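Local coordinates for protein CT009 (Chlamydia trachomatis, PDB 4GQM) that is of unknown function but carries a helix-turn-helix domain, a fold that in many relatives binds DNA, and forms a two-chain assembly by sub-domain swapping, at residues 28-33 and 38-43; 5-10 and 49-54; 59-64 and 77-82. All blocks are in the same frame, centred on the assembly; numbering follows the deposited sequence. Where two conformers were deposited one is given.

Interaction 1 of 3, residues 28-33 and 38-43; sequences SLKDVE and IRLSAL
Leu29, Val32 and Glu33 of helix 29-36 meet Leu40 and Leu43 of helix 40-48, the two helices that the turn between them joins into the helix-turn-helix of this domain. Leu43 is the central wedge. Its CG stands anti to its own carbonyl carbon (chi1 -64°), which carries CD1 in against the first helix, 3.7 Å from Leu29 O and close to the backbone N of Glu33. Leu43 CD1 lies 3.8 Å from Val32 CG1, the two side chains slanting across one another, whereas Leu29 and Leu43 slide past each other in opposite directions. Branched leucine and valine side chains suit this seam, putting several methyls against the neighbouring helix and excluding water. Leu40 CD1 lies 3.5 Å from Leu29 CB in the conformer given, and Leu40 CD2 rests near the aliphatic CE of Lys30. Ser28 and Asp31 form a capping box at the start of the first helix: Asp31 N donates to Ser28 OG over 2.9 Å, and Ser28 N to Asp31 OD2. Val32 and Leu43 are also packed on Tyr67 of the second subunit. Glu33 reaches over the turn with an extended chain, crossing Leu40 at about a right angle, and its CG lies 3.2 Å from Ile38 O. Glutamate suits this place because the start of helix 40-48 probably favours a negative group. Leu40 N donates to Glu33 OE2 over 3.0 Å, bent to 145° at the hydrogen, with the N-H arriving from well above the carboxylate plane.

Interaction 2 of 3, residues 5-10 and 49-54; sequences EHVHKE and GHLGKL
Gly49 faces His8 through water rather than directly. It ends helix 40-48 in a Schellman motif, and its positive phi (64°), a conformation glycine adopts easily, turns the chain toward the next helix. Its carbonyl takes two waters: one, 2.7 Å from Gly49 O, also donates to His8 O; the other, 2.8 Å from Gly49 O, lies 2.7 Å from His8 ND1 and accepts from Leu51 N. The backbone of the turn is thus tied to both the main chain and the imidazole of His8, whose NE2 is hydrogen-bonded to Glu104 OE2, so the ring is held at both nitrogens. His50 follows as the N-cap of helix 51-55, its ND1 accepting from Lys53 N at 3.0 Å, with the donor 22° out of the ring plane; Lys53 CG lies over one face of this ring. Leu51 makes the direct contacts. Its CB sits at the edge of the His8 ring, near the ring plane and 4.2 Å from His8 CE1. CG anti to the amide nitrogen (chi1 -174°) brings Leu51 CD2 to 4.3 Å from Val7 CG1, a loose apolar contact of the conformer given, as suits a buried site. Leu51 packs against helix 2-24, against Leu100 and Leu103 of helix 83-104 and against Ile88 of the second subunit; Leu54 packs on Ala45 and Ile46 of helix 40-48 and on Ala60 of the second subunit.

Interaction 3 of 3, residues 59-64 and 77-82; sequences YAQGFM and RLLKEH
Apolar packing joins the two segments, with Leu79 of helix 75-80 facing Met64 and Gln61 of helix 59-70. Met64 SD touches Leu79 CD2 at 3.9 Å, the two side chains crossing at about a right angle. The thioether gets there on an extended chain (chi2 180°), and this unbranched, apolar reach suits methionine to a buried place between helices. The aliphatic part of Gln61 adds a marginal contact with Leu79 that depends on the conformer. Both Gln61 and Met64 also pack on Phe89 of helix 83-104, while Leu79 meets Leu14 of the second subunit. The contact joins helix 59-70, within the helix-turn-helix domain, to the short helix 75-80, which precedes the long C-terminal helix 83-104. No hydrogen bond crosses between the two segments; the side-chain bonds of 77-82 run within it or to residues elsewhere. Arg77 grips Glu81 side-on in a salt bridge: NH2 donates to Glu81 OE1 over 3.2 Å, in the guanidinium plane, while the modelled approach of NE to OE2 is implausibly short and its exact value doubtful. The buried His82 folds back so that ND1 donates to Leu78 O, 2.8 Å away and nearly straight at 170°, with the oxygen in the ring plane; its NE2 bonds to His13 of the second subunit.

Overall arrangement
The three contacts tie together an all-helical chain. Interaction 1 is nested inside the loop closed by interaction 2, and their centres are 19 Å apart; they touch where Ala42 O meets Leu54 CD2 at 4.2 Å. Interaction 3 opens after both have closed. It lies across the chain's centre from interaction 2, 28 Å between centres, yet the two are joined through Leu54 O and Tyr59 OH, 2.7 Å apart, where helix 51-55 gives way to helix 59-70. Interactions 1 and 3 do not touch, their nearest atoms being about 5 Å apart. All three border the second subunit, consistent with the sub-domain swap; for example, Phe63 packs on Ala42 of the second subunit.

Interaction 1 of 3, residues 28-33 and 38-43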
ATOM      1  N   SER A  28     -11.862  18.128  -7.785  1.00 15.37           N
ATOM      2  CA  SER A  28     -11.229  17.174  -8.687  1.00 16.14           C
ATOM      3  C   SER A  28     -10.532  16.088  -7.876  1.00 14.88           C
ATOM      4  O   SER A  28     -10.242  16.251  -6.702  1.00 14.65           O
ATOM      5  CB  SER A  28     -10.199  17.879  -9.575  1.00 18.29           C
ATOM      6  OG  SER A  28      -9.117  18.280  -8.778  1.00 20.01           O
ATOM      7  N   LEU A  29     -10.182  15.005  -8.538  1.00 14.45           N
ATOM      8  CA  LEU A  29      -9.324  13.993  -7.921  0.50 14.11           C
ATOM      9  C   LEU A  29      -7.981  14.579  -7.475  1.00 14.36           C
ATOM     10  O   LEU A  29      -7.475  14.238  -6.422  1.00 15.14           O
ATOM     11  CB  LEU A  29      -9.085  12.824  -8.878  0.50 14.46           C
ATOM     12  CG  LEU A  29     -10.315  11.944  -9.078  0.50 14.54           C
ATOM     13  CD1 LEU A  29     -10.137  11.021 -10.268  0.50 15.71           C
ATOM     14  CD2 LEU A  29     -10.631  11.186  -7.840  0.50 14.15           C
ATOM     15  N   LYS A  30      -7.423  15.488  -8.268  1.00 15.30           N
ATOM     16  CA  LYS A  30      -6.180  16.137  -7.862  1.00 16.73           C
ATOM     17  C   LYS A  30      -6.340  16.986  -6.606  1.00 17.56           C
ATOM     18  O   LYS A  30      -5.429  17.046  -5.773  1.00 18.54           O
ATOM     19  CB  LYS A  30      -5.566  16.939  -8.991  1.00 18.42           C
ATOM     20  CG  LYS A  30      -4.944  16.043  -9.993  1.00 20.62           C
ATOM     21  CD  LYS A  30      -4.301  16.847 -11.066  1.00 23.50           C
ATOM     22  CE  LYS A  30      -3.539  15.968 -12.041  1.00 25.58           C
ATOM     23  NZ  LYS A  30      -3.042  16.802 -13.145  1.00 27.53           N
ATOM     24  N   ASP A  31      -7.510  17.610  -6.428  1.00 17.61           N
ATOM     25  CA  ASP A  31      -7.775  18.342  -5.181  1.00 19.22           C
ATOM     26  C   ASP A  31      -7.765  17.399  -4.003  1.00 18.92           C
ATOM     27  O   ASP A  31      -7.251  17.726  -2.931  1.00 20.07           O
ATOM     28  CB  ASP A  31      -9.138  19.046  -5.191  1.00 20.62           C
ATOM     29  CG  ASP A  31      -9.237  20.151  -6.204  1.00 22.70           C
ATOM     30  OD1 ASP A  31      -8.232  20.864  -6.435  1.00 24.21           O
ATOM     31  OD2 ASP A  31     -10.371  20.346  -6.731  1.00 22.92           O
ATOM     32  N   VAL A  32      -8.366  16.225  -4.175  1.00 17.66           N
ATOM     33  CA  VAL A  32      -8.410  15.270  -3.091  1.00 17.42           C
ATOM     34  C   VAL A  32      -6.995  14.795  -2.771  1.00 17.79           C
ATOM     35  O   VAL A  32      -6.601  14.684  -1.606  1.00 19.49           O
ATOM     36  CB  VAL A  32      -9.331  14.092  -3.422  1.00 16.67           C
ATOM     37  CG1 VAL A  32      -9.296  13.086  -2.320  1.00 17.40           C
ATOM     38  CG2 VAL A  32     -10.764  14.585  -3.661  1.00 16.30           C
ATOM     39  N   GLU A  33      -6.221  14.485  -3.802  1.00 16.74           N
ATOM     40  CA  GLU A  33      -4.837  14.050  -3.580  1.00 17.29           C
ATOM     41  C   GLU A  33      -4.053  15.110  -2.789  1.00 19.53           C
ATOM     42  O   GLU A  33      -3.269  14.796  -1.876  1.00 20.57           O
ATOM     43  CB  GLU A  33      -4.174  13.818  -4.935  1.00 16.90           C
ATOM     44  CG  GLU A  33      -2.679  13.488  -4.829  1.00 17.92           C
ATOM     45  CD  GLU A  33      -2.059  13.285  -6.180  1.00 20.11           C
ATOM     46  OE1 GLU A  33      -2.293  14.110  -7.096  1.00 21.13           O
ATOM     47  OE2 GLU A  33      -1.286  12.312  -6.336  1.00 20.76           O
ATOM     48  N   ILE A  38      -3.254  11.047  -0.565  1.00 22.69           N
ATOM     49  CA  ILE A  38      -3.489   9.743  -1.152  1.00 21.27           C
ATOM     50  C   ILE A  38      -3.159   9.869  -2.630  1.00 19.27           C
ATOM     51  O   ILE A  38      -3.628  10.774  -3.335  1.00 19.05           O
ATOM     52  CB  ILE A  38      -4.964   9.316  -1.027  1.00 21.61           C
ATOM     53  CG1 ILE A  38      -5.382   9.265   0.436  1.00 23.42           C
ATOM     54  CG2 ILE A  38      -5.172   7.984  -1.687  1.00 21.76           C
ATOM     55  CD1 ILE A  38      -6.885   9.200   0.579  1.00 24.09           C
ATOM     56  N   ARG A  39      -2.340   8.971  -3.132  1.00 18.82           N
ATOM     57  CA  ARG A  39      -1.950   9.054  -4.525  1.00 18.95           C
ATOM     58  C   ARG A  39      -3.121   9.048  -5.484  1.00 17.25           C
ATOM     59  O   ARG A  39      -4.091   8.282  -5.329  1.00 16.32           O
ATOM     60  CB  ARG A  39      -1.084   7.857  -4.865  1.00 21.91           C
ATOM     61  CG  ARG A  39       0.208   7.801  -4.176  1.00 24.79           C
ATOM     62  CD  ARG A  39       1.138   8.789  -4.731  1.00 27.39           C
ATOM     63  NE  ARG A  39       2.376   8.724  -3.981  1.00 29.62           N
ATOM     64  CZ  ARG A  39       3.343   9.620  -4.088  1.00 31.09           C
ATOM     65  NH1 ARG A  39       3.203  10.650  -4.925  1.00 32.07           N
ATOM     66  NH2 ARG A  39       4.436   9.494  -3.361  1.00 31.64           N
ATOM     67  N   LEU A  40      -3.007   9.837  -6.536  1.00 16.20           N
ATOM     68  CA  LEU A  40      -4.040   9.936  -7.542  1.00 15.81           C
ATOM     69  C   LEU A  40      -4.428   8.572  -8.098  1.00 14.99           C
ATOM     70  O   LEU A  40      -5.640   8.303  -8.237  1.00 14.58           O
ATOM     71  CB  LEU A  40      -3.549  10.895  -8.632  1.00 16.79           C
ATOM     72  CG  LEU A  40      -4.514  11.138  -9.761  1.00 17.78           C
ATOM     73  CD1 LEU A  40      -5.768  11.791  -9.259  1.00 19.35           C
ATOM     74  CD2 LEU A  40      -3.878  12.008 -10.796  1.00 19.10           C
ATOM     75  N   SER A  41      -3.472   7.694  -8.390  1.00 15.40           N
ATOM     76  CA  SER A  41      -3.776   6.404  -8.969  1.00 15.83           C
ATOM     77  C   SER A  41      -4.671   5.573  -8.008  1.00 14.39           C
ATOM     78  O   SER A  41      -5.504   4.806  -8.449  1.00 14.78           O
ATOM     79  CB  SER A  41      -2.494   5.649  -9.307  1.00 17.94           C
ATOM     80  OG  SER A  41      -1.724   5.492  -8.137  1.00 19.78           O
ATOM     81  N   ALA A  42      -4.425   5.688  -6.716  1.00 13.71           N
ATOM     82  CA  ALA A  42      -5.237   4.973  -5.734  1.00 13.91           C
ATOM     83  C   ALA A  42      -6.671   5.528  -5.692  1.00 12.53           C
ATOM     84  O   ALA A  42      -7.644   4.780  -5.651  1.00 12.32           O
ATOM     85  CB  ALA A  42      -4.583   5.036  -4.378  1.00 15.93           C
ATOM     86  N   LEU A  43      -6.807   6.852  -5.736  1.00 12.32           N
ATOM     87  CA  LEU A  43      -8.119   7.473  -5.774  1.00 11.90           C
ATOM     88  C   LEU A  43      -8.873   7.035  -7.024  1.00 11.31           C
ATOM     89  O   LEU A  43     -10.085   6.772  -6.950  1.00 11.39           O
ATOM     90  CB  LEU A  43      -7.984   9.004  -5.722  1.00 12.93           C
ATOM     91  CG  LEU A  43      -7.385   9.558  -4.438  1.00 13.93           C
ATOM     92  CD1 LEU A  43      -7.053  11.017  -4.597  1.00 15.46           C
ATOM     93  CD2 LEU A  43      -8.309   9.327  -3.227  1.00 14.98           C
TER

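Interaction 2 of 3, residues 5-10 and 49-54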
ATOM      1  N   GLU A   5     -18.463 -12.016  -8.178  1.00 20.68           N
ATOM      2  CA  GLU A   5     -19.465 -11.144  -8.775  1.00 20.57           C
ATOM      3  C   GLU A   5     -20.041 -10.149  -7.751  1.00 17.87           C
ATOM      4  O   GLU A   5     -20.196  -8.963  -8.075  1.00 17.69           O
ATOM      5  CB  GLU A   5     -20.536 -11.983  -9.473  1.00 23.97           C
ATOM      6  CG  GLU A   5     -19.956 -12.617 -10.768  1.00 27.02           C
ATOM      7  CD  GLU A   5     -20.695 -13.840 -11.237  1.00 29.49           C
ATOM      8  OE1 GLU A   5     -21.814 -14.054 -10.754  1.00 29.93           O
ATOM      9  OE2 GLU A   5     -20.177 -14.595 -12.082  1.00 31.24           O
ATOM     10  N   HIS A   6     -20.286 -10.599  -6.512  1.00 15.92           N
ATOM     11  CA  HIS A   6     -20.751  -9.642  -5.491  1.00 14.21           C
ATOM     12  C   HIS A   6     -19.663  -8.600  -5.160  1.00 13.64           C
ATOM     13  O   HIS A   6     -19.964  -7.441  -5.002  1.00 14.06           O
ATOM     14  CB  HIS A   6     -21.142 -10.337  -4.194  1.00 14.70           C
ATOM     15  CG  HIS A   6     -22.467 -11.028  -4.238  1.00 14.58           C
ATOM     16  ND1 HIS A   6     -23.656 -10.348  -4.110  1.00 14.94           N
ATOM     17  CD2 HIS A   6     -22.775 -12.330  -4.369  1.00 15.46           C
ATOM     18  CE1 HIS A   6     -24.651 -11.211  -4.151  1.00 16.26           C
ATOM     19  NE2 HIS A   6     -24.151 -12.420  -4.299  1.00 16.24           N
ATOM     20  N   VAL A   7     -18.404  -9.026  -5.037  1.00 13.91           N
ATOM     21  CA  VAL A   7     -17.286  -8.131  -4.726  0.84 14.39           C
ATOM     22  C   VAL A   7     -17.184  -7.017  -5.770  1.00 13.50           C
ATOM     23  O   VAL A   7     -17.096  -5.859  -5.455  1.00 13.88           O
ATOM     24  CB  VAL A   7     -15.932  -8.916  -4.662  0.84 15.77           C
ATOM     25  CG1 VAL A   7     -14.705  -7.974  -4.696  0.84 15.88           C
ATOM     26  CG2 VAL A   7     -15.909  -9.809  -3.408  0.84 16.52           C
ATOM     27  N   HIS A   8     -17.199  -7.399  -7.036  1.00 14.46           N
ATOM     28  CA  HIS A   8     -17.006  -6.390  -8.080  1.00 15.14           C
ATOM     29  C   HIS A   8     -18.204  -5.447  -8.144  1.00 14.49           C
ATOM     30  O   HIS A   8     -18.056  -4.229  -8.362  1.00 14.54           O
ATOM     31  CB  HIS A   8     -16.736  -7.027  -9.429  1.00 16.80           C
ATOM     32  CG  HIS A   8     -15.469  -7.813  -9.466  1.00 18.75           C
ATOM     33  ND1 HIS A   8     -14.240  -7.281  -9.140  1.00 20.30           N
ATOM     34  CD2 HIS A   8     -15.261  -9.109  -9.757  1.00 20.34           C
ATOM     35  CE1 HIS A   8     -13.321  -8.225  -9.263  1.00 21.09           C
ATOM     36  NE2 HIS A   8     -13.915  -9.342  -9.647  1.00 21.55           N
ATOM     37  N   LYS A   9     -19.416  -5.965  -7.919  1.00 14.31           N
ATOM     38  CA  LYS A   9     -20.599  -5.126  -7.936  1.00 14.47           C
ATOM     39  C   LYS A   9     -20.525  -4.128  -6.766  1.00 13.47           C
ATOM     40  O   LYS A   9     -20.819  -2.939  -6.920  1.00 13.91           O
ATOM     41  CB  LYS A   9     -21.860  -6.005  -7.851  1.00 15.93           C
ATOM     42  CG  LYS A   9     -23.190  -5.255  -7.809  1.00 18.16           C
ATOM     43  CD  LYS A   9     -24.344  -6.264  -7.657  1.00 19.94           C
ATOM     44  CE  LYS A   9     -25.716  -5.638  -7.700  1.00 22.40           C
ATOM     45  NZ  LYS A   9     -25.934  -4.969  -9.007  1.00 24.20           N
ATOM     46  N   GLU A  10     -20.159  -4.604  -5.592  1.00 12.79           N
ATOM     47  CA  GLU A  10     -20.004  -3.711  -4.452  1.00 12.40           C
ATOM     48  C   GLU A  10     -18.926  -2.670  -4.716  1.00 12.26           C
ATOM     49  O   GLU A  10     -19.098  -1.505  -4.357  1.00 12.95           O
ATOM     50  CB  GLU A  10     -19.628  -4.434  -3.179  1.00 13.18           C
ATOM     51  CG  GLU A  10     -20.807  -5.154  -2.490  1.00 13.83           C
ATOM     52  CD  GLU A  10     -20.437  -5.679  -1.138  1.00 15.25           C
ATOM     53  OE1 GLU A  10     -19.235  -5.604  -0.750  1.00 15.72           O
ATOM     54  OE2 GLU A  10     -21.345  -6.208  -0.451  1.00 17.93           O
ATOM     55  N   GLY A  49     -13.671   1.273  -8.825  1.00 12.03           N
ATOM     56  CA  GLY A  49     -13.966  -0.027  -8.225  1.00 11.93           C
ATOM     57  C   GLY A  49     -13.104  -1.134  -8.774  1.00 11.77           C
ATOM     58  O   GLY A  49     -13.557  -2.256  -8.986  1.00 13.38           O
ATOM     59  N   HIS A  50     -11.804  -0.845  -8.968  1.00 11.45           N
ATOM     60  CA  HIS A  50     -10.911  -1.787  -9.629  1.00 11.53           C
ATOM     61  C   HIS A  50     -10.069  -2.561  -8.616  1.00 11.39           C
ATOM     62  O   HIS A  50      -9.055  -2.056  -8.103  1.00 11.24           O
ATOM     63  CB  HIS A  50     -10.062  -1.059 -10.658  1.00 13.08           C
ATOM     64  CG  HIS A  50      -9.420  -1.986 -11.624  1.00 13.67           C
ATOM     65  ND1 HIS A  50      -8.465  -2.909 -11.256  1.00 13.26           N
ATOM     66  CD2 HIS A  50      -9.640  -2.168 -12.941  1.00 16.43           C
ATOM     67  CE1 HIS A  50      -8.113  -3.615 -12.312  1.00 14.61           C
ATOM     68  NE2 HIS A  50      -8.816  -3.188 -13.347  1.00 16.93           N
ATOM     69  N   LEU A  51     -10.459  -3.786  -8.320  1.00 11.57           N
ATOM     70  CA  LEU A  51      -9.798  -4.587  -7.294  1.00 11.52           C
ATOM     71  C   LEU A  51      -8.326  -4.811  -7.599  1.00 11.01           C
ATOM     72  O   LEU A  51      -7.473  -4.686  -6.713  1.00 11.21           O
ATOM     73  CB  LEU A  51     -10.482  -5.943  -7.109  1.00 13.76           C
ATOM     74  CG  LEU A  51      -9.962  -6.786  -5.967  1.00 15.87           C
ATOM     75  CD1 LEU A  51     -10.105  -6.123  -4.625  1.00 16.95           C
ATOM     76  CD2 LEU A  51     -10.626  -8.185  -5.949  1.00 17.51           C
ATOM     77  N   GLY A  52      -8.013  -5.203  -8.819  1.00 11.46           N
ATOM     78  CA  GLY A  52      -6.631  -5.468  -9.178  1.00 11.45           C
ATOM     79  C   GLY A  52      -5.751  -4.267  -8.960  1.00 10.67           C
ATOM     80  O   GLY A  52      -4.619  -4.406  -8.450  1.00 11.37           O
ATOM     81  N   LYS A  53      -6.182  -3.085  -9.358  1.00 10.98           N
ATOM     82  CA  LYS A  53      -5.354  -1.910  -9.155  1.00 10.86           C
ATOM     83  C   LYS A  53      -5.166  -1.598  -7.692  1.00 10.26           C
ATOM     84  O   LYS A  53      -4.168  -0.969  -7.323  1.00 11.27           O
ATOM     85  CB  LYS A  53      -5.928  -0.696  -9.910  1.00 11.60           C
ATOM     86  CG  LYS A  53      -5.766  -0.784 -11.390  1.00 14.15           C
ATOM     87  CD  LYS A  53      -6.518   0.333 -12.120  1.00 17.97           C
ATOM     88  CE  LYS A  53      -6.485   0.055 -13.620  1.00 21.84           C
ATOM     89  NZ  LYS A  53      -7.139   1.066 -14.435  1.00 24.61           N
ATOM     90  N   LEU A  54      -6.134  -1.970  -6.852  1.00  9.90           N
ATOM     91  CA  LEU A  54      -6.040  -1.728  -5.414  1.00 10.02           C
ATOM     92  C   LEU A  54      -5.157  -2.709  -4.665  1.00 10.23           C
ATOM     93  O   LEU A  54      -4.466  -2.327  -3.728  1.00 10.32           O
ATOM     94  CB  LEU A  54      -7.455  -1.743  -4.832  1.00 11.22           C
ATOM     95  CG  LEU A  54      -8.381  -0.606  -5.242  1.00 13.89           C
ATOM     96  CD1 LEU A  54      -9.835  -0.857  -4.834  1.00 15.74           C
ATOM     97  CD2 LEU A  54      -7.896   0.710  -4.676  1.00 16.10           C
TER
HETATM   98  O   HOH W   1     -12.865  -4.935  -9.529  1.00 17.45           O
HETATM   99  O   HOH W   2     -15.707  -3.702  -9.872  1.00 18.64           O

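Interaction 3 of 3, residues 59-64 and 77-82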
ATOM      1  N   TYR A  59       3.109  -2.367  -2.140  1.00  9.39           N
ATOM      2  CA  TYR A  59       3.221  -0.935  -1.925  1.00  9.18           C
ATOM      3  C   TYR A  59       4.594  -0.553  -1.347  1.00  9.47           C
ATOM      4  O   TYR A  59       5.124   0.502  -1.681  1.00 10.17           O
ATOM      5  CB  TYR A  59       2.072  -0.425  -1.041  1.00  9.76           C
ATOM      6  CG  TYR A  59       0.733  -0.368  -1.766  1.00  9.46           C
ATOM      7  CD1 TYR A  59       0.386   0.741  -2.511  1.00 10.55           C
ATOM      8  CD2 TYR A  59      -0.142  -1.443  -1.758  1.00  9.57           C
ATOM      9  CE1 TYR A  59      -0.817   0.809  -3.197  1.00 11.01           C
ATOM     10  CE2 TYR A  59      -1.347  -1.377  -2.465  1.00  9.38           C
ATOM     11  CZ  TYR A  59      -1.672  -0.239  -3.151  1.00  9.88           C
ATOM     12  OH  TYR A  59      -2.879  -0.157  -3.831  1.00 11.35           O
ATOM     13  N   ALA A  60       5.131  -1.379  -0.460  1.00  9.79           N
ATOM     14  CA  ALA A  60       6.437  -1.061   0.146  1.00 10.71           C
ATOM     15  C   ALA A  60       7.537  -0.953  -0.872  1.00 10.52           C
ATOM     16  O   ALA A  60       8.468  -0.160  -0.706  1.00 11.69           O
ATOM     17  CB  ALA A  60       6.789  -2.137   1.128  1.00 13.33           C
ATOM     18  N   GLN A  61       7.481  -1.767  -1.919  1.00 10.96           N
ATOM     19  CA  GLN A  61       8.471  -1.740  -2.998  0.50 12.04           C
ATOM     20  C   GLN A  61       8.423  -0.378  -3.661  1.00 11.50           C
ATOM     21  O   GLN A  61       9.450   0.249  -3.936  1.00 12.15           O
ATOM     22  CB  GLN A  61       8.181  -2.874  -4.012  0.50 14.66           C
ATOM     23  CG  GLN A  61       9.042  -2.869  -5.309  0.50 17.38           C
ATOM     24  CD  GLN A  61       8.566  -3.886  -6.379  0.50 20.36           C
ATOM     25  OE1 GLN A  61       7.458  -4.450  -6.335  0.50 22.08           O
ATOM     26  NE2 GLN A  61       9.411  -4.088  -7.353  0.50 21.09           N
ATOM     27  N   GLY A  62       7.216   0.090  -3.938  1.00 11.42           N
ATOM     28  CA  GLY A  62       7.029   1.378  -4.584  1.00 12.38           C
ATOM     29  C   GLY A  62       7.505   2.482  -3.666  1.00 11.70           C
ATOM     30  O   GLY A  62       8.136   3.451  -4.131  1.00 13.48           O
ATOM     31  N   PHE A  63       7.221   2.413  -2.364  1.00 10.93           N
ATOM     32  CA  PHE A  63       7.685   3.453  -1.460  1.00 10.76           C
ATOM     33  C   PHE A  63       9.213   3.523  -1.494  1.00 10.65           C
ATOM     34  O   PHE A  63       9.803   4.602  -1.489  1.00 11.32           O
ATOM     35  CB  PHE A  63       7.267   3.178  -0.004  1.00 11.69           C
ATOM     36  CG  PHE A  63       5.769   3.082   0.249  1.00 12.52           C
ATOM     37  CD1 PHE A  63       4.851   3.800  -0.498  1.00 14.16           C
ATOM     38  CD2 PHE A  63       5.292   2.259   1.275  1.00 13.89           C
ATOM     39  CE1 PHE A  63       3.461   3.654  -0.223  1.00 15.38           C
ATOM     40  CE2 PHE A  63       3.918   2.138   1.537  1.00 14.55           C
ATOM     41  CZ  PHE A  63       3.042   2.851   0.819  1.00 15.52           C
ATOM     42  N   MET A  64       9.858   2.358  -1.464  1.00 10.69           N
ATOM     43  CA  MET A  64      11.313   2.334  -1.491  1.00 11.33           C
ATOM     44  C   MET A  64      11.875   2.961  -2.772  1.00 12.17           C
ATOM     45  O   MET A  64      12.849   3.719  -2.727  1.00 13.07           O
ATOM     46  CB  MET A  64      11.840   0.922  -1.315  1.00 11.82           C
ATOM     47  CG  MET A  64      11.664   0.414   0.100  1.00 12.06           C
ATOM     48  SD  MET A  64      12.304  -1.269   0.203  1.00 14.37           S
ATOM     49  CE  MET A  64      12.113  -1.589   1.956  1.00 14.49           C
ATOM     50  N   ARG A  77      18.877  -0.595  -8.709  1.00 19.32           N
ATOM     51  CA  ARG A  77      20.171  -1.138  -8.335  1.00 20.12           C
ATOM     52  C   ARG A  77      20.204  -1.445  -6.836  1.00 18.00           C
ATOM     53  O   ARG A  77      20.691  -2.487  -6.404  1.00 18.56           O
ATOM     54  CB  ARG A  77      21.286  -0.141  -8.668  1.00 23.96           C
ATOM     55  CG  ARG A  77      22.655  -0.765  -8.544  1.00 28.05           C
ATOM     56  CD  ARG A  77      23.733   0.203  -8.116  1.00 31.94           C
ATOM     57  NE  ARG A  77      23.641   0.325  -6.668  1.00 35.04           N
ATOM     58  CZ  ARG A  77      23.588   1.465  -5.986  1.00 37.04           C
ATOM     59  NH1 ARG A  77      23.670   2.634  -6.618  1.00 38.08           N
ATOM     60  NH2 ARG A  77      23.465   1.429  -4.654  1.00 37.53           N
ATOM     61  N   LEU A  78      19.679  -0.522  -6.042  1.00 16.91           N
ATOM     62  CA  LEU A  78      19.709  -0.673  -4.600  1.00 16.93           C
ATOM     63  C   LEU A  78      18.971  -1.956  -4.185  1.00 16.26           C
ATOM     64  O   LEU A  78      19.469  -2.739  -3.347  1.00 17.38           O
ATOM     65  CB  LEU A  78      19.130   0.589  -3.941  1.00 18.41           C
ATOM     66  CG  LEU A  78      19.045   0.594  -2.425  1.00 19.07           C
ATOM     67  CD1 LEU A  78      20.415   0.433  -1.818  1.00 20.02           C
ATOM     68  CD2 LEU A  78      18.396   1.873  -1.945  1.00 20.21           C
ATOM     69  N   LEU A  79      17.789  -2.190  -4.749  1.00 16.58           N
ATOM     70  CA  LEU A  79      17.050  -3.375  -4.363  1.00 17.91           C
ATOM     71  C   LEU A  79      17.731  -4.629  -4.903  1.00 17.76           C
ATOM     72  O   LEU A  79      17.741  -5.646  -4.226  1.00 18.49           O
ATOM     73  CB  LEU A  79      15.562  -3.251  -4.765  1.00 19.98           C
ATOM     74  CG  LEU A  79      14.784  -2.167  -3.981  1.00 22.17           C
ATOM     75  CD1 LEU A  79      13.312  -2.166  -4.327  1.00 23.06           C
ATOM     76  CD2 LEU A  79      15.023  -2.236  -2.453  1.00 24.63           C
ATOM     77  N   LYS A  80      18.352  -4.561  -6.084  1.00 18.11           N
ATOM     78  CA  LYS A  80      19.118  -5.700  -6.593  1.00 19.36           C
ATOM     79  C   LYS A  80      20.298  -6.084  -5.688  1.00 19.21           C
ATOM     80  O   LYS A  80      20.709  -7.247  -5.659  1.00 20.80           O
ATOM     81  CB  LYS A  80      19.569  -5.475  -8.033  1.00 20.75           C
ATOM     82  CG  LYS A  80      18.393  -5.591  -9.004  1.00 22.31           C
ATOM     83  CD  LYS A  80      18.768  -5.078 -10.382  1.00 24.48           C
ATOM     84  CE  LYS A  80      17.637  -5.260 -11.387  1.00 26.13           C
ATOM     85  NZ  LYS A  80      17.882  -4.455 -12.644  1.00 27.16           N
ATOM     86  N   GLU A  81      20.839  -5.125  -4.950  1.00 19.03           N
ATOM     87  CA  GLU A  81      21.893  -5.405  -3.977  1.00 19.96           C
ATOM     88  C   GLU A  81      21.358  -6.035  -2.687  1.00 18.41           C
ATOM     89  O   GLU A  81      22.140  -6.357  -1.776  1.00 18.92           O
ATOM     90  CB  GLU A  81      22.636  -4.113  -3.641  1.00 22.59           C
ATOM     91  CG  GLU A  81      23.441  -3.578  -4.804  1.00 25.95           C
ATOM     92  CD  GLU A  81      23.967  -2.175  -4.579  1.00 29.55           C
ATOM     93  OE1 GLU A  81      23.685  -1.564  -3.524  1.00 31.26           O
ATOM     94  OE2 GLU A  81      24.668  -1.669  -5.480  1.00 31.43           O
ATOM     95  N   HIS A  82      20.031  -6.165  -2.601  1.00 16.66           N
ATOM     96  CA  HIS A  82      19.365  -6.793  -1.472  1.00 15.47           C
ATOM     97  C   HIS A  82      18.502  -7.908  -2.045  1.00 15.73           C
ATOM     98  O   HIS A  82      17.276  -7.800  -2.080  1.00 15.91           O
ATOM     99  CB  HIS A  82      18.566  -5.752  -0.670  1.00 15.33           C
ATOM    100  CG  HIS A  82      19.451  -4.716  -0.048  1.00 14.83           C
ATOM    101  ND1 HIS A  82      19.955  -3.641  -0.749  1.00 15.50           N
ATOM    102  CD2 HIS A  82      20.007  -4.660   1.181  1.00 15.08           C
ATOM    103  CE1 HIS A  82      20.749  -2.942   0.038  1.00 15.61           C
ATOM    104  NE2 HIS A  82      20.807  -3.546   1.205  1.00 15.46           N
TER